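Local structure of response regulator (Colwellia psychrerythraea, 3EQZ) at residues I50-M55 / L77-G82; R5-D10 / K46-I51. The protein is a response regulator with a CheY-like receiver domain, the kind of module that generally serves as a switch in two-component signalling. All coordinates share one frame; numbering follows the deposited sequence.

Interaction 1 (I50-M55 / L77-G82); sequences IILDLM and LILISG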
loop_
_atom_site.group_PDB
_atom_site.type_symbol
_atom_site.label_atom_id
_atom_site.label_comp_id
_atom_site.label_asym_id
_atom_site.label_seq_id
_atom_site.Cartn_x
_atom_site.Cartn_y
_atom_site.Cartn_z
ATOM N N ILE B 50 16.243 -9.584 15.706
ATOM C CA ILE B 50 16.911 -9.574 14.401
ATOM C C ILE B 50 16.693 -8.194 13.797
ATOM O O ILE B 50 15.541 -7.742 13.685
ATOM C CB ILE B 50 16.302 -10.604 13.446
ATOM C CG1 ILE B 50 16.374 -12.011 14.081
ATOM C CG2 ILE B 50 16.938 -10.516 12.052
ATOM C CD1 ILE B 50 15.449 -13.015 13.352
ATOM N N ILE B 51 17.772 -7.520 13.433
ATOM C CA ILE B 51 17.655 -6.269 12.692
ATOM C C ILE B 51 18.017 -6.588 11.266
ATOM O O ILE B 51 19.148 -6.973 10.974
ATOM C CB ILE B 51 18.532 -5.147 13.281
ATOM C CG1 ILE B 51 18.196 -4.924 14.775
ATOM C CG2 ILE B 51 18.467 -3.866 12.437
ATOM C CD1 ILE B 51 19.168 -3.892 15.473
ATOM N N LEU B 52 17.031 -6.455 10.380
ATOM C CA LEU B 52 17.165 -6.927 9.010
ATOM C C LEU B 52 17.105 -5.762 8.013
ATOM O O LEU B 52 16.068 -5.064 7.938
ATOM C CB LEU B 52 16.080 -7.960 8.676
ATOM C CG LEU B 52 16.037 -8.498 7.201
ATOM C CD1 LEU B 52 17.386 -9.162 6.760
ATOM C CD2 LEU B 52 14.856 -9.479 6.930
ATOM N N ASP B 53 18.207 -5.516 7.285
ATOM C CA ASP B 53 18.159 -4.537 6.204
ATOM C C ASP B 53 17.557 -5.249 5.009
ATOM O O ASP B 53 17.939 -6.363 4.740
ATOM C CB ASP B 53 19.544 -3.929 5.846
ATOM C CG ASP B 53 19.434 -2.761 4.806
ATOM O OD1 ASP B 53 19.546 -1.565 5.205
ATOM O OD2 ASP B 53 19.187 -3.023 3.607
ATOM N N LEU B 54 16.611 -4.616 4.306
ATOM C CA LEU B 54 15.938 -5.271 3.198
ATOM C C LEU B 54 16.880 -5.438 2.020
ATOM O O LEU B 54 16.635 -6.237 1.146
ATOM C CB LEU B 54 14.717 -4.478 2.726
ATOM C CG LEU B 54 13.512 -4.408 3.661
ATOM C CD1 LEU B 54 12.401 -3.640 2.946
ATOM C CD2 LEU B 54 13.036 -5.775 4.134
ATOM N N MET B 55 17.941 -4.635 1.992
ATOM C CA MET B 55 18.984 -4.791 0.984
ATOM C C MET B 55 18.418 -4.542 -0.424
ATOM O O MET B 55 18.833 -5.195 -1.408
ATOM C CB MET B 55 19.616 -6.192 1.118
ATOM C CG MET B 55 20.603 -6.315 2.358
ATOM S SD MET B 55 21.259 -7.967 2.751
ATOM C CE MET B 55 19.966 -8.770 3.741
ATOM N N LEU B 77 11.584 -9.149 15.147
ATOM C CA LEU B 77 12.165 -8.665 13.922
ATOM C C LEU B 77 12.025 -7.146 13.752
ATOM O O LEU B 77 10.925 -6.572 13.942
ATOM C CB LEU B 77 11.543 -9.416 12.746
ATOM C CG LEU B 77 12.026 -9.186 11.324
ATOM C CD1 LEU B 77 13.453 -9.588 11.218
ATOM C CD2 LEU B 77 11.138 -9.996 10.359
ATOM N N ILE B 78 13.133 -6.504 13.395
ATOM C CA ILE B 78 13.140 -5.072 13.043
ATOM C C ILE B 78 13.596 -4.949 11.595
ATOM O O ILE B 78 14.565 -5.582 11.217
ATOM C CB ILE B 78 14.107 -4.270 13.921
ATOM C CG1 ILE B 78 13.623 -4.286 15.377
ATOM C CG2 ILE B 78 14.265 -2.878 13.386
ATOM C CD1 ILE B 78 14.716 -4.015 16.478
ATOM N N LEU B 79 12.862 -4.192 10.773
ATOM C CA LEU B 79 13.182 -4.084 9.383
ATOM C C LEU B 79 13.682 -2.709 9.063
ATOM O O LEU B 79 13.142 -1.718 9.533
ATOM C CB LEU B 79 11.979 -4.384 8.508
ATOM C CG LEU B 79 11.266 -5.698 8.752
ATOM C CD1 LEU B 79 9.967 -5.671 7.926
ATOM C CD2 LEU B 79 12.179 -6.928 8.335
ATOM N N ILE B 80 14.701 -2.641 8.226
ATOM C CA ILE B 80 15.287 -1.361 7.884
ATOM C C ILE B 80 15.394 -1.206 6.399
ATOM O O ILE B 80 15.727 -2.166 5.714
ATOM C CB ILE B 80 16.651 -1.192 8.529
ATOM C CG1 ILE B 80 16.498 -1.407 10.069
ATOM C CG2 ILE B 80 17.162 0.254 8.191
ATOM C CD1 ILE B 80 17.658 -0.944 10.901
ATOM N N SER B 81 15.053 -0.003 5.909
ATOM C CA SER B 81 15.092 0.307 4.462
ATOM C C SER B 81 14.631 1.733 4.185
ATOM O O SER B 81 14.004 2.350 5.049
ATOM C CB SER B 81 14.114 -0.634 3.724
ATOM O OG SER B 81 14.479 -0.758 2.360
ATOM N N GLY B 82 14.853 2.240 2.971
ATOM C CA GLY B 82 14.084 3.444 2.491
ATOM C C GLY B 82 12.542 3.363 2.604
ATOM O O GLY B 82 11.928 2.314 2.355
#

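Interaction 2 (R5-D10 / K46-I51); sequences RVFIVD and KQDIII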
loop_
_atom_site.group_PDB
_atom_site.type_symbol
_atom_site.label_atom_id
_atom_site.label_comp_id
_atom_site.label_asym_id
_atom_site.label_seq_id
_atom_site.Cartn_x
_atom_site.Cartn_y
_atom_site.Cartn_z
ATOM N N ARG B 5 20.392 -11.861 22.573
ATOM C CA ARG B 5 21.204 -11.812 21.373
ATOM C C ARG B 5 20.524 -10.878 20.343
ATOM O O ARG B 5 19.300 -10.951 20.151
ATOM C CB ARG B 5 21.421 -13.219 20.806
ATOM C CG ARG B 5 22.083 -14.223 21.808
ATOM C CD ARG B 5 22.438 -15.575 21.120
ATOM N NE ARG B 5 21.248 -16.203 20.524
ATOM C CZ ARG B 5 21.267 -17.358 19.851
ATOM N NH1 ARG B 5 22.411 -18.015 19.713
ATOM N NH2 ARG B 5 20.165 -17.867 19.321
ATOM N N VAL B 6 21.309 -10.003 19.728
ATOM C CA VAL B 6 20.830 -9.178 18.609
ATOM C C VAL B 6 21.634 -9.628 17.398
ATOM O O VAL B 6 22.846 -9.796 17.506
ATOM C CB VAL B 6 21.023 -7.679 18.865
ATOM C CG1 VAL B 6 20.545 -6.851 17.663
ATOM C CG2 VAL B 6 20.281 -7.262 20.137
ATOM N N PHE B 7 20.968 -9.896 16.286
ATOM C CA PHE B 7 21.648 -10.256 15.033
ATOM C C PHE B 7 21.374 -9.170 14.041
ATOM O O PHE B 7 20.191 -8.886 13.753
ATOM C CB PHE B 7 21.112 -11.583 14.497
ATOM C CG PHE B 7 21.398 -12.746 15.421
ATOM C CD1 PHE B 7 22.620 -13.424 15.360
ATOM C CD2 PHE B 7 20.471 -13.152 16.369
ATOM C CE1 PHE B 7 22.919 -14.504 16.241
ATOM C CE2 PHE B 7 20.760 -14.245 17.258
ATOM C CZ PHE B 7 21.990 -14.906 17.195
ATOM N N ILE B 8 22.435 -8.562 13.539
ATOM C CA ILE B 8 22.341 -7.549 12.514
ATOM C C ILE B 8 22.645 -8.188 11.156
ATOM O O ILE B 8 23.737 -8.743 10.960
ATOM C CB ILE B 8 23.365 -6.402 12.728
ATOM C CG1 ILE B 8 23.076 -5.700 14.045
ATOM C CG2 ILE B 8 23.324 -5.385 11.525
ATOM C CD1 ILE B 8 24.210 -4.822 14.574
ATOM N N VAL B 9 21.678 -8.109 10.237
ATOM C CA VAL B 9 21.817 -8.718 8.914
ATOM C C VAL B 9 21.759 -7.619 7.822
ATOM O O VAL B 9 20.712 -7.011 7.549
ATOM C CB VAL B 9 20.764 -9.811 8.709
ATOM C CG1 VAL B 9 21.051 -10.633 7.456
ATOM C CG2 VAL B 9 20.660 -10.679 9.988
ATOM N N ASP B 10 22.905 -7.361 7.200
ATOM C CA ASP B 10 23.024 -6.228 6.287
ATOM C C ASP B 10 24.311 -6.457 5.561
ATOM O O ASP B 10 25.372 -6.548 6.199
ATOM C CB ASP B 10 23.139 -4.944 7.107
ATOM C CG ASP B 10 23.141 -3.668 6.248
ATOM O OD1 ASP B 10 23.203 -3.742 4.981
ATOM O OD2 ASP B 10 23.044 -2.575 6.869
ATOM N N LYS B 46 12.925 -17.208 20.911
ATOM C CA LYS B 46 11.910 -16.244 21.150
ATOM C C LYS B 46 12.524 -14.945 21.642
ATOM O O LYS B 46 12.028 -13.883 21.311
ATOM C CB LYS B 46 10.894 -16.825 22.134
ATOM C CG LYS B 46 9.568 -16.169 22.126
ATOM C CD LYS B 46 8.670 -16.856 23.140
ATOM C CE LYS B 46 8.190 -18.195 22.597
ATOM N NZ LYS B 46 7.075 -18.897 23.380
ATOM N N GLN B 47 13.623 -15.014 22.386
ATOM C CA GLN B 47 14.243 -13.804 22.963
ATOM C C GLN B 47 15.265 -13.111 22.058
ATOM O O GLN B 47 15.758 -12.025 22.385
ATOM C CB GLN B 47 14.882 -14.127 24.353
ATOM C CG GLN B 47 14.113 -15.247 25.150
ATOM C CD GLN B 47 14.671 -16.688 24.819
ATOM O OE1 GLN B 47 15.828 -17.019 25.150
ATOM N NE2 GLN B 47 13.862 -17.516 24.160
ATOM N N ASP B 48 15.601 -13.737 20.930
ATOM C CA ASP B 48 16.503 -13.117 19.957
ATOM C C ASP B 48 15.799 -11.923 19.232
ATOM O O ASP B 48 14.568 -11.935 19.031
ATOM C CB ASP B 48 17.023 -14.148 18.938
ATOM C CG ASP B 48 17.850 -15.287 19.612
ATOM O OD1 ASP B 48 18.522 -15.050 20.673
ATOM O OD2 ASP B 48 17.817 -16.430 19.093
ATOM N N ILE B 49 16.580 -10.912 18.895
ATOM C CA ILE B 49 16.125 -9.745 18.139
ATOM C C ILE B 49 16.929 -9.666 16.830
ATOM O O ILE B 49 18.152 -9.723 16.840
ATOM C CB ILE B 49 16.398 -8.473 18.905
ATOM C CG1 ILE B 49 15.577 -8.467 20.211
ATOM C CG2 ILE B 49 16.042 -7.260 18.029
ATOM C CD1 ILE B 49 16.286 -7.635 21.341
ATOM N N ILE B 50 16.243 -9.584 15.706
ATOM C CA ILE B 50 16.911 -9.574 14.401
ATOM C C ILE B 50 16.693 -8.194 13.797
ATOM O O ILE B 50 15.541 -7.742 13.685
ATOM C CB ILE B 50 16.302 -10.604 13.446
ATOM C CG1 ILE B 50 16.374 -12.011 14.081
ATOM C CG2 ILE B 50 16.938 -10.516 12.052
ATOM C CD1 ILE B 50 15.449 -13.015 13.352
ATOM N N ILE B 51 17.772 -7.520 13.433
ATOM C CA ILE B 51 17.655 -6.269 12.692
ATOM C C ILE B 51 18.017 -6.588 11.266
ATOM O O ILE B 51 19.148 -6.973 10.974
ATOM C CB ILE B 51 18.532 -5.147 13.281
ATOM C CG1 ILE B 51 18.196 -4.924 14.775
ATOM C CG2 ILE B 51 18.467 -3.866 12.437
ATOM C CD1 ILE B 51 19.168 -3.892 15.473
#

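Interaction 1 (I50-M55 / L77-G82)
Strands 50-53 and 77-81 run parallel at the heart of the receiver domain, paired from Ile-50 with Leu-77 to Asp-53 with Ile-80, their axes 4.6 Å apart at closest approach and inclined by 23°. Four backbone hydrogen bonds join them: Ile-78 N to Ile-50 O, Leu-52 N to Ile-78 O, Ile-80 N to Leu-52 O, and Leu-54 N to Ile-80 O, the last carrying the pairing one residue past strand 50-53. On the face bearing Ile-51 and Ile-78, these two side chains lie alongside each other and point the same way, with Ile-51 CG1 4.0 Å from Ile-78 CD1. The other branch of Ile-51, CG2, stands anti to its backbone N and is crossed by the end of Ile-80, whose CD1 approaches to a tight 3.4 Å. The reverse face carries Ile-50 and the leucines Leu-52, Leu-77 and Leu-79: Leu-77 CD1 lies 3.7 Å from Ile-50 CG2 and also reaches Leu-52 CB, while Leu-52 and Leu-79 run side by side, their CD2 atoms 4.0 Å apart. Helix 60-70 covers Ile-50 and Leu-52 here, and helix 87-97 covers Leu-79. Just past Asp-53, Leu-54 folds over Ser-81, placing its CD1 3.5 Å from Ser-81 CB. Asp-53, at the end of its strand, accepts from Met-55 N through OD2 at 2.6 Å, an Asx turn, while OD1 forms a salt bridge with Lys-108. An aspartate at this strand end with a lysine beside it is consistent with the conserved acidic site of CheY-like receivers. The contact thus sets a carboxylate, held through both oxygens, at the end of a buried, largely apolar strand pair.

Interaction 2 (R5-D10 / K46-I51)
Arg-5 and Asp-48 lie side by side where two neighbouring parallel strands, 6-9 and 49-53, of the CheY-like alpha/beta fold begin to pair. The guanidinium grips the carboxylate side-on in a two-pronged salt bridge: Arg-5 NE donates to Asp-48 OD1 at 3.0 Å, and Arg-5 NH2 to Asp-48 OD2 at 2.8 Å. Both acceptors sit close to the guanidinium plane, yet the two flat groups are twisted 42° apart. NE meets OD1 from above the carboxylate plane, and NH2 reaches OD2 on its syn side, also tilted out of that plane. A bend at chi3 (-58°) turns the arginine tip toward this partner. Asp-48 OD2 also accepts from Asn-45 N, which ties the carboxylate to the preceding loop and probably helps fix its rotation.

Phe-7 stands beside the ion pair. The edge of its ring faces the aspartate, with Phe-7 CE2 3.9 Å from Asp-48 CG and the ring and carboxylate planes almost perpendicular, at 85°. On the face opposite the phenylalanine, Val-6 CG1 meets Ile-51 CD1 at 3.9 Å, and Val-6 CG2 lies more loosely against Ile-49 CD1; both valine contacts are made at a slant. Helix 13-23 packs on this side against Ile-8 and Ile-51. Backbone hydrogen bonds run from Ile-49 N to Arg-5 O, Phe-7 N to Ile-49 O, Ile-51 N to Phe-7 O and Val-9 N to Ile-51 O, stitching the first strand of the chain to the sheet's central strand. Over one face of the Arg-5 guanidinium, Phe-7 CZ rests 3.6 Å above its centre.

Strand 49-53 is the middle member of the five-stranded parallel sheet, ordered 30-33, 6-9, 49-53, 76-81, 101-107, and each interaction uses one of its two edges. Their centres are 10 Å apart and they share Ile-50 and Ile-51. Along the chain, 5-10 comes first, then 46-51 running into 50-55, and finally 77-82 after helix 60-70, which completes a beta-alpha-beta unit. The two contacts also touch directly: Asp-53 N lies 2.9 Å from Val-9 O, a probable hydrogen bond, and Asp-53 CB packs on Asp-10 CG. The strand ends thereby bring Asp-10 and Asp-53 together, consistent with the acidic pocket of receiver domains.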